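Long-range contacts in HicB3 antitoxin (Yersinia pestis, PDB 4P7D), which probably neutralises a partner HicA-type toxin and, through a ribbon-helix-helix part, probably binds operator DNA to repress its own operon: residues N37-F42 and V82-A87; L56-K61 and A129-I134. All coordinates share one frame; numbering follows the deposited sequence.

The centres of the two contacts lie about 16 Å apart. Their segments alternate along the chain: 37-42, 56-61, 82-87, 129-134. Interaction 1 sets helix 34-47 against the end of strand 78-83, an outermost strand of the chain's antiparallel sheet. Interaction 2 joins the loop after that helix to the end of helix 121-133. Leu56 connects them. Its CD1 is 3.6 Å from Pro86 CA, and its CD2 is 4.1 Å from Phe42 CZ. The hydrophobic interior of the sheet part thus continues to the loop that holds the C-terminal helix, so the probable toxin-binding and DNA-binding parts of the chain are packed together.

Interaction 1 of 2, residues N37-F42 and V82-A87; sequences NAEEAF and VEIDPA
With CG anti to the backbone N (chi1 170°), Phe42 sends its ring from the helix toward Ile84. Ile84 turns CG1 to the side of its own backbone N (chi1 -85°), and its extended chain brings the terminal CD1 over one face of the ring. This is a CH-pi contact. CD1 of Ile84 lies 3.5 Å from the centroid of the Phe42 ring, displaced toward the rim on the CE2 side. The two side chains come from opposite directions. The Phe42 ring also meets that of Tyr3 and touches Ile21, so it belongs to a wider hydrophobic core.

One helical turn earlier, Ala38 CB packs on Val82 CG2 at 3.6 Å. Glu39 lies beside these apolar pairs, at the edge of the contact. Its CB passes Val82 CG1 at 4.3 Å, and its extended chain carries OE2 to within 4.0 Å of Ile84 CG1. That oxygen is hydrogen-bonded to Tyr89, so the carboxylate has a polar partner at the border of the core. Glu83 points away and forms a salt bridge with Lys36 of the second subunit.

The helix packs on the end of strand 78-83 and on the loop that follows it. A helix following three antiparallel strands lies against the fourth, with strand order 3-2-1-4, consistent with the degraded RNase H-like fold of HicB antitoxins.

Interaction 2 of 2, residues L56-K61 and A129-I134; sequences LPSPPK and AREKII
Arg130 grips the loop at Leu56. Its CG leaves anti to the backbone N, and the chain then bends at chi3 (-63°), which swings the guanidinium across to the Leu56 backbone. NH1 donates to Leu56 O at 2.8 Å. The bond is bent, with an N-H...O angle of 137°. The oxygen sits at the edge of the guanidinium, somewhat tilted from its plane. Glu90, outside both segments, accepts from Leu56 N through one carboxylate oxygen and pairs with Arg130 NH2 in a salt bridge through the other, which probably helps to fix the rotation of the guanidinium. The aliphatic part of Arg130 is used as well: its CG lies 4.0 Å from Ser58 CB.

Glu131 comes next and lies alongside Ser58. Its CB is 3.8 Å from Ser58 OG. This is a packing contact, and the carboxylate reaches on to make a weak hydrogen bond with Ser135.

Ile134 is the first residue after helix 121-133 to leave helical geometry. Its carbonyl O accepts from Ser58 N at 2.9 Å, in a fairly straight bond (156° at the hydrogen). Its side chain packs on the loop just before Ser58. CG1 stands anti to the backbone N and meets Pro57 CB at 3.9 Å, while CG2 approaches Leu56 O at 3.6 Å.

The third subunit packs on the same helix: its Leu104 touches Arg130 itself, and its Phe111 touches Ile133. Strand 93-101 followed by helices 102-115 and 121-133 is consistent with one protomer of a ribbon-helix-helix dimer, with the third subunit as the probable partner. Here the end of the second helix docks on a proline-rich loop of the sheet part.

Interaction 1 of 2, residues N37-F42 and V82-A87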
ATOM      1  N   ASN B  37      24.668 -19.343   1.213  1.00 56.14           N
ATOM      2  CA  ASN B  37      24.652 -20.792   1.302  1.00 57.98           C
ATOM      3  C   ASN B  37      23.249 -21.349   1.206  1.00 52.76           C
ATOM      4  O   ASN B  37      23.018 -22.331   0.517  1.00 58.55           O
ATOM      5  CB  ASN B  37      25.311 -21.251   2.595  1.00 55.96           C
ATOM      6  CG  ASN B  37      26.823 -21.239   2.513  1.00 55.68           C
ATOM      7  OD1 ASN B  37      27.413 -20.853   1.494  1.00 55.46           O
ATOM      8  ND2 ASN B  37      27.465 -21.650   3.597  1.00 51.78           N
ATOM      9  N   ALA B  38      22.320 -20.698   1.892  1.00 53.84           N
ATOM     10  CA  ALA B  38      20.914 -21.109   1.920  1.00 55.15           C
ATOM     11  C   ALA B  38      20.237 -21.147   0.542  1.00 54.57           C
ATOM     12  O   ALA B  38      19.706 -22.173   0.134  1.00 55.04           O
ATOM     13  CB  ALA B  38      20.136 -20.193   2.850  1.00 49.06           C
ATOM     14  N   GLU B  39      20.238 -20.022  -0.165  1.00 59.43           N
ATOM     15  CA  GLU B  39      19.595 -19.951  -1.475  1.00 55.03           C
ATOM     16  C   GLU B  39      20.156 -21.004  -2.424  1.00 52.48           C
ATOM     17  O   GLU B  39      19.419 -21.640  -3.154  1.00 63.21           O
ATOM     18  CB  GLU B  39      19.743 -18.547  -2.067  1.00 50.72           C
ATOM     19  CG  GLU B  39      19.200 -18.410  -3.459  1.00 45.10           C
ATOM     20  CD  GLU B  39      18.994 -16.968  -3.893  1.00 57.80           C
ATOM     21  OE1 GLU B  39      19.555 -16.053  -3.253  1.00 64.80           O
ATOM     22  OE2 GLU B  39      18.261 -16.744  -4.882  1.00 57.97           O
ATOM     23  N   GLU B  40      21.461 -21.211  -2.385  1.00 61.66           N
ATOM     24  CA  GLU B  40      22.086 -22.240  -3.193  1.00 58.81           C
ATOM     25  C   GLU B  40      21.515 -23.630  -2.879  1.00 61.96           C
ATOM     26  O   GLU B  40      21.258 -24.419  -3.788  1.00 66.63           O
ATOM     27  CB  GLU B  40      23.597 -22.212  -2.983  1.00 59.38           C
ATOM     28  CG  GLU B  40      24.319 -23.397  -3.586  1.00 70.76           C
ATOM     29  CD  GLU B  40      24.786 -24.395  -2.529  1.00 79.18           C
ATOM     30  OE1 GLU B  40      25.266 -23.962  -1.447  1.00 70.93           O
ATOM     31  OE2 GLU B  40      24.643 -25.619  -2.774  1.00 81.29           O
ATOM     32  N   ALA B  41      21.297 -23.925  -1.597  1.00 58.69           N
ATOM     33  CA  ALA B  41      20.690 -25.204  -1.196  1.00 55.52           C
ATOM     34  C   ALA B  41      19.265 -25.276  -1.700  1.00 62.60           C
ATOM     35  O   ALA B  41      18.798 -26.312  -2.175  1.00 68.15           O
ATOM     36  CB  ALA B  41      20.714 -25.372   0.302  1.00 51.56           C
ATOM     37  N   PHE B  42      18.581 -24.147  -1.571  1.00 60.34           N
ATOM     38  CA  PHE B  42      17.231 -23.985  -2.048  1.00 64.00           C
ATOM     39  C   PHE B  42      17.159 -24.251  -3.544  1.00 65.50           C
ATOM     40  O   PHE B  42      16.315 -25.006  -4.013  1.00 71.06           O
ATOM     41  CB  PHE B  42      16.730 -22.571  -1.725  1.00 63.28           C
ATOM     42  CG  PHE B  42      15.417 -22.215  -2.383  1.00 60.88           C
ATOM     43  CD1 PHE B  42      14.226 -22.414  -1.726  1.00 58.51           C
ATOM     44  CD2 PHE B  42      15.385 -21.667  -3.659  1.00 70.57           C
ATOM     45  CE1 PHE B  42      13.026 -22.074  -2.323  1.00 69.17           C
ATOM     46  CE2 PHE B  42      14.184 -21.340  -4.271  1.00 65.73           C
ATOM     47  CZ  PHE B  42      13.006 -21.538  -3.597  1.00 68.52           C
ATOM     48  N   VAL B  82      15.598 -15.692   3.726  1.00 43.31           N
ATOM     49  CA  VAL B  82      16.139 -15.717   2.384  1.00 41.48           C
ATOM     50  C   VAL B  82      15.213 -15.042   1.420  1.00 48.89           C
ATOM     51  O   VAL B  82      14.038 -15.398   1.297  1.00 52.55           O
ATOM     52  CB  VAL B  82      16.388 -17.105   1.915  1.00 43.93           C
ATOM     53  CG1 VAL B  82      16.598 -17.102   0.415  1.00 45.76           C
ATOM     54  CG2 VAL B  82      17.584 -17.630   2.646  1.00 48.93           C
ATOM     55  N   GLU B  83      15.750 -14.047   0.737  1.00 56.36           N
ATOM     56  CA  GLU B  83      14.962 -13.274  -0.190  1.00 55.21           C
ATOM     57  C   GLU B  83      15.183 -13.817  -1.585  1.00 55.44           C
ATOM     58  O   GLU B  83      16.309 -14.046  -2.005  1.00 56.95           O
ATOM     59  CB  GLU B  83      15.326 -11.804  -0.102  1.00 51.13           C
ATOM     60  CG  GLU B  83      14.527 -10.936  -1.037  1.00 63.10           C
ATOM     61  CD  GLU B  83      14.486  -9.496  -0.561  1.00 75.83           C
ATOM     62  OE1 GLU B  83      15.542  -9.012  -0.090  1.00 81.71           O
ATOM     63  OE2 GLU B  83      13.403  -8.864  -0.636  1.00 75.40           O
ATOM     64  N   ILE B  84      14.093 -14.039  -2.296  1.00 57.06           N
ATOM     65  CA  ILE B  84      14.158 -14.662  -3.600  1.00 60.03           C
ATOM     66  C   ILE B  84      13.393 -13.851  -4.631  1.00 62.03           C
ATOM     67  O   ILE B  84      12.292 -13.375  -4.366  1.00 56.72           O
ATOM     68  CB  ILE B  84      13.608 -16.098  -3.530  1.00 58.74           C
ATOM     69  CG1 ILE B  84      14.734 -17.038  -3.093  1.00 56.94           C
ATOM     70  CG2 ILE B  84      12.983 -16.524  -4.860  1.00 56.32           C
ATOM     71  CD1 ILE B  84      14.272 -18.397  -2.711  1.00 59.30           C
ATOM     72  N   ASP B  85      14.003 -13.678  -5.799  1.00 64.87           N
ATOM     73  CA  ASP B  85      13.335 -13.066  -6.933  1.00 56.31           C
ATOM     74  C   ASP B  85      12.828 -14.145  -7.873  1.00 58.34           C
ATOM     75  O   ASP B  85      13.606 -14.871  -8.488  1.00 63.43           O
ATOM     76  CB  ASP B  85      14.277 -12.114  -7.656  1.00 59.01           C
ATOM     77  CG  ASP B  85      13.577 -11.300  -8.717  1.00 73.03           C
ATOM     78  OD1 ASP B  85      12.319 -11.248  -8.715  1.00 65.58           O
ATOM     79  OD2 ASP B  85      14.294 -10.701  -9.549  1.00 78.55           O
ATOM     80  N   PRO B  86      11.505 -14.266  -7.973  1.00 68.61           N
ATOM     81  CA  PRO B  86      10.873 -15.274  -8.831  1.00 63.11           C
ATOM     82  C   PRO B  86      11.282 -15.148 -10.288  1.00 63.03           C
ATOM     83  O   PRO B  86      11.452 -16.158 -10.943  1.00 66.28           O
ATOM     84  CB  PRO B  86       9.384 -14.991  -8.671  1.00 57.93           C
ATOM     85  CG  PRO B  86       9.298 -13.584  -8.106  1.00 59.02           C
ATOM     86  CD  PRO B  86      10.517 -13.427  -7.269  1.00 67.18           C
ATOM     87  N   ALA B  87      11.445 -13.923 -10.779  1.00 65.17           N
ATOM     88  CA  ALA B  87      11.903 -13.689 -12.149  1.00 69.52           C
ATOM     89  C   ALA B  87      13.174 -14.496 -12.470  1.00 73.89           C
ATOM     90  O   ALA B  87      13.385 -14.938 -13.612  1.00 74.59           O
ATOM     91  CB  ALA B  87      12.155 -12.202 -12.370  1.00 67.75           C
TER

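Interaction 2 of 2, residues L56-K61 and A129-I134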
ATOM      1  N   LEU B  56       7.372 -21.977  -7.996  1.00 56.03           N
ATOM      2  CA  LEU B  56       7.894 -21.714  -6.663  1.00 55.68           C
ATOM      3  C   LEU B  56       6.749 -21.815  -5.668  1.00 56.17           C
ATOM      4  O   LEU B  56       5.614 -21.467  -5.995  1.00 55.26           O
ATOM      5  CB  LEU B  56       8.537 -20.327  -6.582  1.00 53.96           C
ATOM      6  CG  LEU B  56       9.732 -19.934  -7.455  1.00 55.99           C
ATOM      7  CD1 LEU B  56       9.979 -18.444  -7.271  1.00 60.66           C
ATOM      8  CD2 LEU B  56      10.998 -20.719  -7.130  1.00 48.85           C
ATOM      9  N   PRO B  57       7.032 -22.304  -4.454  1.00 56.11           N
ATOM     10  CA  PRO B  57       5.944 -22.370  -3.474  1.00 53.73           C
ATOM     11  C   PRO B  57       5.579 -20.985  -2.978  1.00 51.19           C
ATOM     12  O   PRO B  57       6.364 -20.052  -3.027  1.00 48.75           O
ATOM     13  CB  PRO B  57       6.524 -23.217  -2.352  1.00 52.21           C
ATOM     14  CG  PRO B  57       8.008 -22.990  -2.470  1.00 53.01           C
ATOM     15  CD  PRO B  57       8.296 -22.842  -3.928  1.00 45.59           C
ATOM     16  N   SER B  58       4.348 -20.849  -2.527  1.00 64.72           N
ATOM     17  CA  SER B  58       3.895 -19.581  -1.993  1.00 59.52           C
ATOM     18  C   SER B  58       4.543 -19.425  -0.613  1.00 54.64           C
ATOM     19  O   SER B  58       4.606 -20.385   0.155  1.00 58.86           O
ATOM     20  CB  SER B  58       2.362 -19.552  -1.951  1.00 53.61           C
ATOM     21  OG  SER B  58       1.878 -18.279  -1.620  1.00 59.20           O
ATOM     22  N   PRO B  59       5.070 -18.232  -0.312  1.00 54.70           N
ATOM     23  CA  PRO B  59       5.731 -17.960   0.973  1.00 51.31           C
ATOM     24  C   PRO B  59       4.723 -17.661   2.080  1.00 53.85           C
ATOM     25  O   PRO B  59       3.648 -17.135   1.814  1.00 55.94           O
ATOM     26  CB  PRO B  59       6.592 -16.742   0.666  1.00 52.56           C
ATOM     27  CG  PRO B  59       5.815 -16.008  -0.386  1.00 56.39           C
ATOM     28  CD  PRO B  59       5.088 -17.060  -1.203  1.00 60.12           C
ATOM     29  N   PRO B  60       5.067 -17.995   3.323  1.00 51.49           N
ATOM     30  CA  PRO B  60       4.100 -17.927   4.420  1.00 53.25           C
ATOM     31  C   PRO B  60       3.723 -16.509   4.779  1.00 53.17           C
ATOM     32  O   PRO B  60       4.446 -15.568   4.455  1.00 50.71           O
ATOM     33  CB  PRO B  60       4.842 -18.583   5.585  1.00 50.79           C
ATOM     34  CG  PRO B  60       6.261 -18.355   5.276  1.00 44.76           C
ATOM     35  CD  PRO B  60       6.403 -18.393   3.789  1.00 51.16           C
ATOM     36  N   LYS B  61       2.608 -16.365   5.482  1.00 52.83           N
ATOM     37  CA  LYS B  61       2.143 -15.050   5.873  1.00 50.51           C
ATOM     38  C   LYS B  61       2.087 -14.887   7.405  1.00 42.34           C
ATOM     39  O   LYS B  61       2.277 -13.795   7.917  1.00 48.84           O
ATOM     40  CB  LYS B  61       0.772 -14.768   5.216  1.00 46.36           C
ATOM     41  CG  LYS B  61       0.840 -14.420   3.705  1.00 52.16           C
ATOM     42  CD  LYS B  61       0.437 -12.948   3.401  1.00 66.98           C
ATOM     43  CE  LYS B  61       0.987 -12.430   2.057  1.00 61.62           C
ATOM     44  NZ  LYS B  61       1.715 -11.134   2.233  1.00 67.94           N
ATOM     45  N   ALA B 129      -3.227 -16.985  -7.129  1.00 44.07           N
ATOM     46  CA  ALA B 129      -3.194 -18.255  -7.850  1.00 44.49           C
ATOM     47  C   ALA B 129      -2.127 -19.179  -7.316  1.00 42.72           C
ATOM     48  O   ALA B 129      -2.324 -20.386  -7.252  1.00 46.68           O
ATOM     49  CB  ALA B 129      -2.980 -18.015  -9.360  1.00 48.59           C
ATOM     50  N   ARG B 130      -0.986 -18.616  -6.937  1.00 47.18           N
ATOM     51  CA  ARG B 130       0.111 -19.435  -6.439  1.00 45.45           C
ATOM     52  C   ARG B 130      -0.208 -20.045  -5.070  1.00 46.60           C
ATOM     53  O   ARG B 130       0.283 -21.114  -4.741  1.00 53.60           O
ATOM     54  CB  ARG B 130       1.388 -18.610  -6.378  1.00 49.39           C
ATOM     55  CG  ARG B 130       2.628 -19.366  -5.953  1.00 45.53           C
ATOM     56  CD  ARG B 130       3.793 -18.392  -5.782  1.00 52.27           C
ATOM     57  NE  ARG B 130       4.194 -17.704  -7.011  1.00 48.64           N
ATOM     58  CZ  ARG B 130       4.836 -18.292  -8.019  1.00 50.70           C
ATOM     59  NH1 ARG B 130       5.111 -19.590  -7.953  1.00 50.21           N
ATOM     60  NH2 ARG B 130       5.178 -17.599  -9.102  1.00 46.78           N
ATOM     61  N   GLU B 131      -1.055 -19.402  -4.277  1.00 45.38           N
ATOM     62  CA  GLU B 131      -1.373 -20.008  -2.997  1.00 53.25           C
ATOM     63  C   GLU B 131      -2.431 -21.107  -3.064  1.00 56.21           C
ATOM     64  O   GLU B 131      -2.331 -22.074  -2.300  1.00 62.34           O
ATOM     65  CB  GLU B 131      -1.804 -18.971  -1.967  1.00 58.32           C
ATOM     66  CG  GLU B 131      -1.536 -19.525  -0.557  1.00 76.53           C
ATOM     67  CD  GLU B 131      -1.519 -18.476   0.528  1.00 86.22           C
ATOM     68  OE1 GLU B 131      -2.112 -17.393   0.303  1.00 92.43           O
ATOM     69  OE2 GLU B 131      -0.904 -18.739   1.594  1.00 82.60           O
ATOM     70  N   LYS B 132      -3.427 -20.991  -3.949  1.00 47.00           N
ATOM     71  CA  LYS B 132      -4.399 -22.091  -4.099  1.00 50.16           C
ATOM     72  C   LYS B 132      -3.716 -23.374  -4.515  1.00 49.62           C
ATOM     73  O   LYS B 132      -4.078 -24.456  -4.071  1.00 55.82           O
ATOM     74  CB  LYS B 132      -5.491 -21.776  -5.125  1.00 50.66           C
ATOM     75  CG  LYS B 132      -6.585 -22.833  -5.205  1.00 48.89           C
ATOM     76  CD  LYS B 132      -7.597 -22.632  -4.087  1.00 52.86           C
ATOM     77  CE  LYS B 132      -8.573 -23.806  -3.980  1.00 62.09           C
ATOM     78  NZ  LYS B 132      -9.382 -23.988  -5.224  1.00 77.61           N
ATOM     79  N   ILE B 133      -2.716 -23.245  -5.372  1.00 46.82           N
ATOM     80  CA  ILE B 133      -2.074 -24.413  -5.939  1.00 54.50           C
ATOM     81  C   ILE B 133      -0.974 -24.958  -5.046  1.00 59.48           C
ATOM     82  O   ILE B 133      -0.970 -26.137  -4.705  1.00 68.15           O
ATOM     83  CB  ILE B 133      -1.500 -24.087  -7.324  1.00 57.35           C
ATOM     84  CG1 ILE B 133      -2.649 -23.821  -8.295  1.00 46.48           C
ATOM     85  CG2 ILE B 133      -0.598 -25.207  -7.802  1.00 56.55           C
ATOM     86  CD1 ILE B 133      -2.229 -23.582  -9.690  1.00 51.39           C
ATOM     87  N   ILE B 134      -0.039 -24.095  -4.671  1.00 54.71           N
ATOM     88  CA  ILE B 134       1.078 -24.522  -3.860  1.00 52.73           C
ATOM     89  C   ILE B 134       1.337 -23.536  -2.717  1.00 58.20           C
ATOM     90  O   ILE B 134       2.020 -22.526  -2.854  1.00 53.44           O
ATOM     91  CB  ILE B 134       2.338 -24.729  -4.727  1.00 56.68           C
ATOM     92  CG1 ILE B 134       3.519 -25.192  -3.861  1.00 64.26           C
ATOM     93  CG2 ILE B 134       2.667 -23.484  -5.543  1.00 54.34           C
ATOM     94  CD1 ILE B 134       3.183 -26.371  -2.940  1.00 64.26           C
TER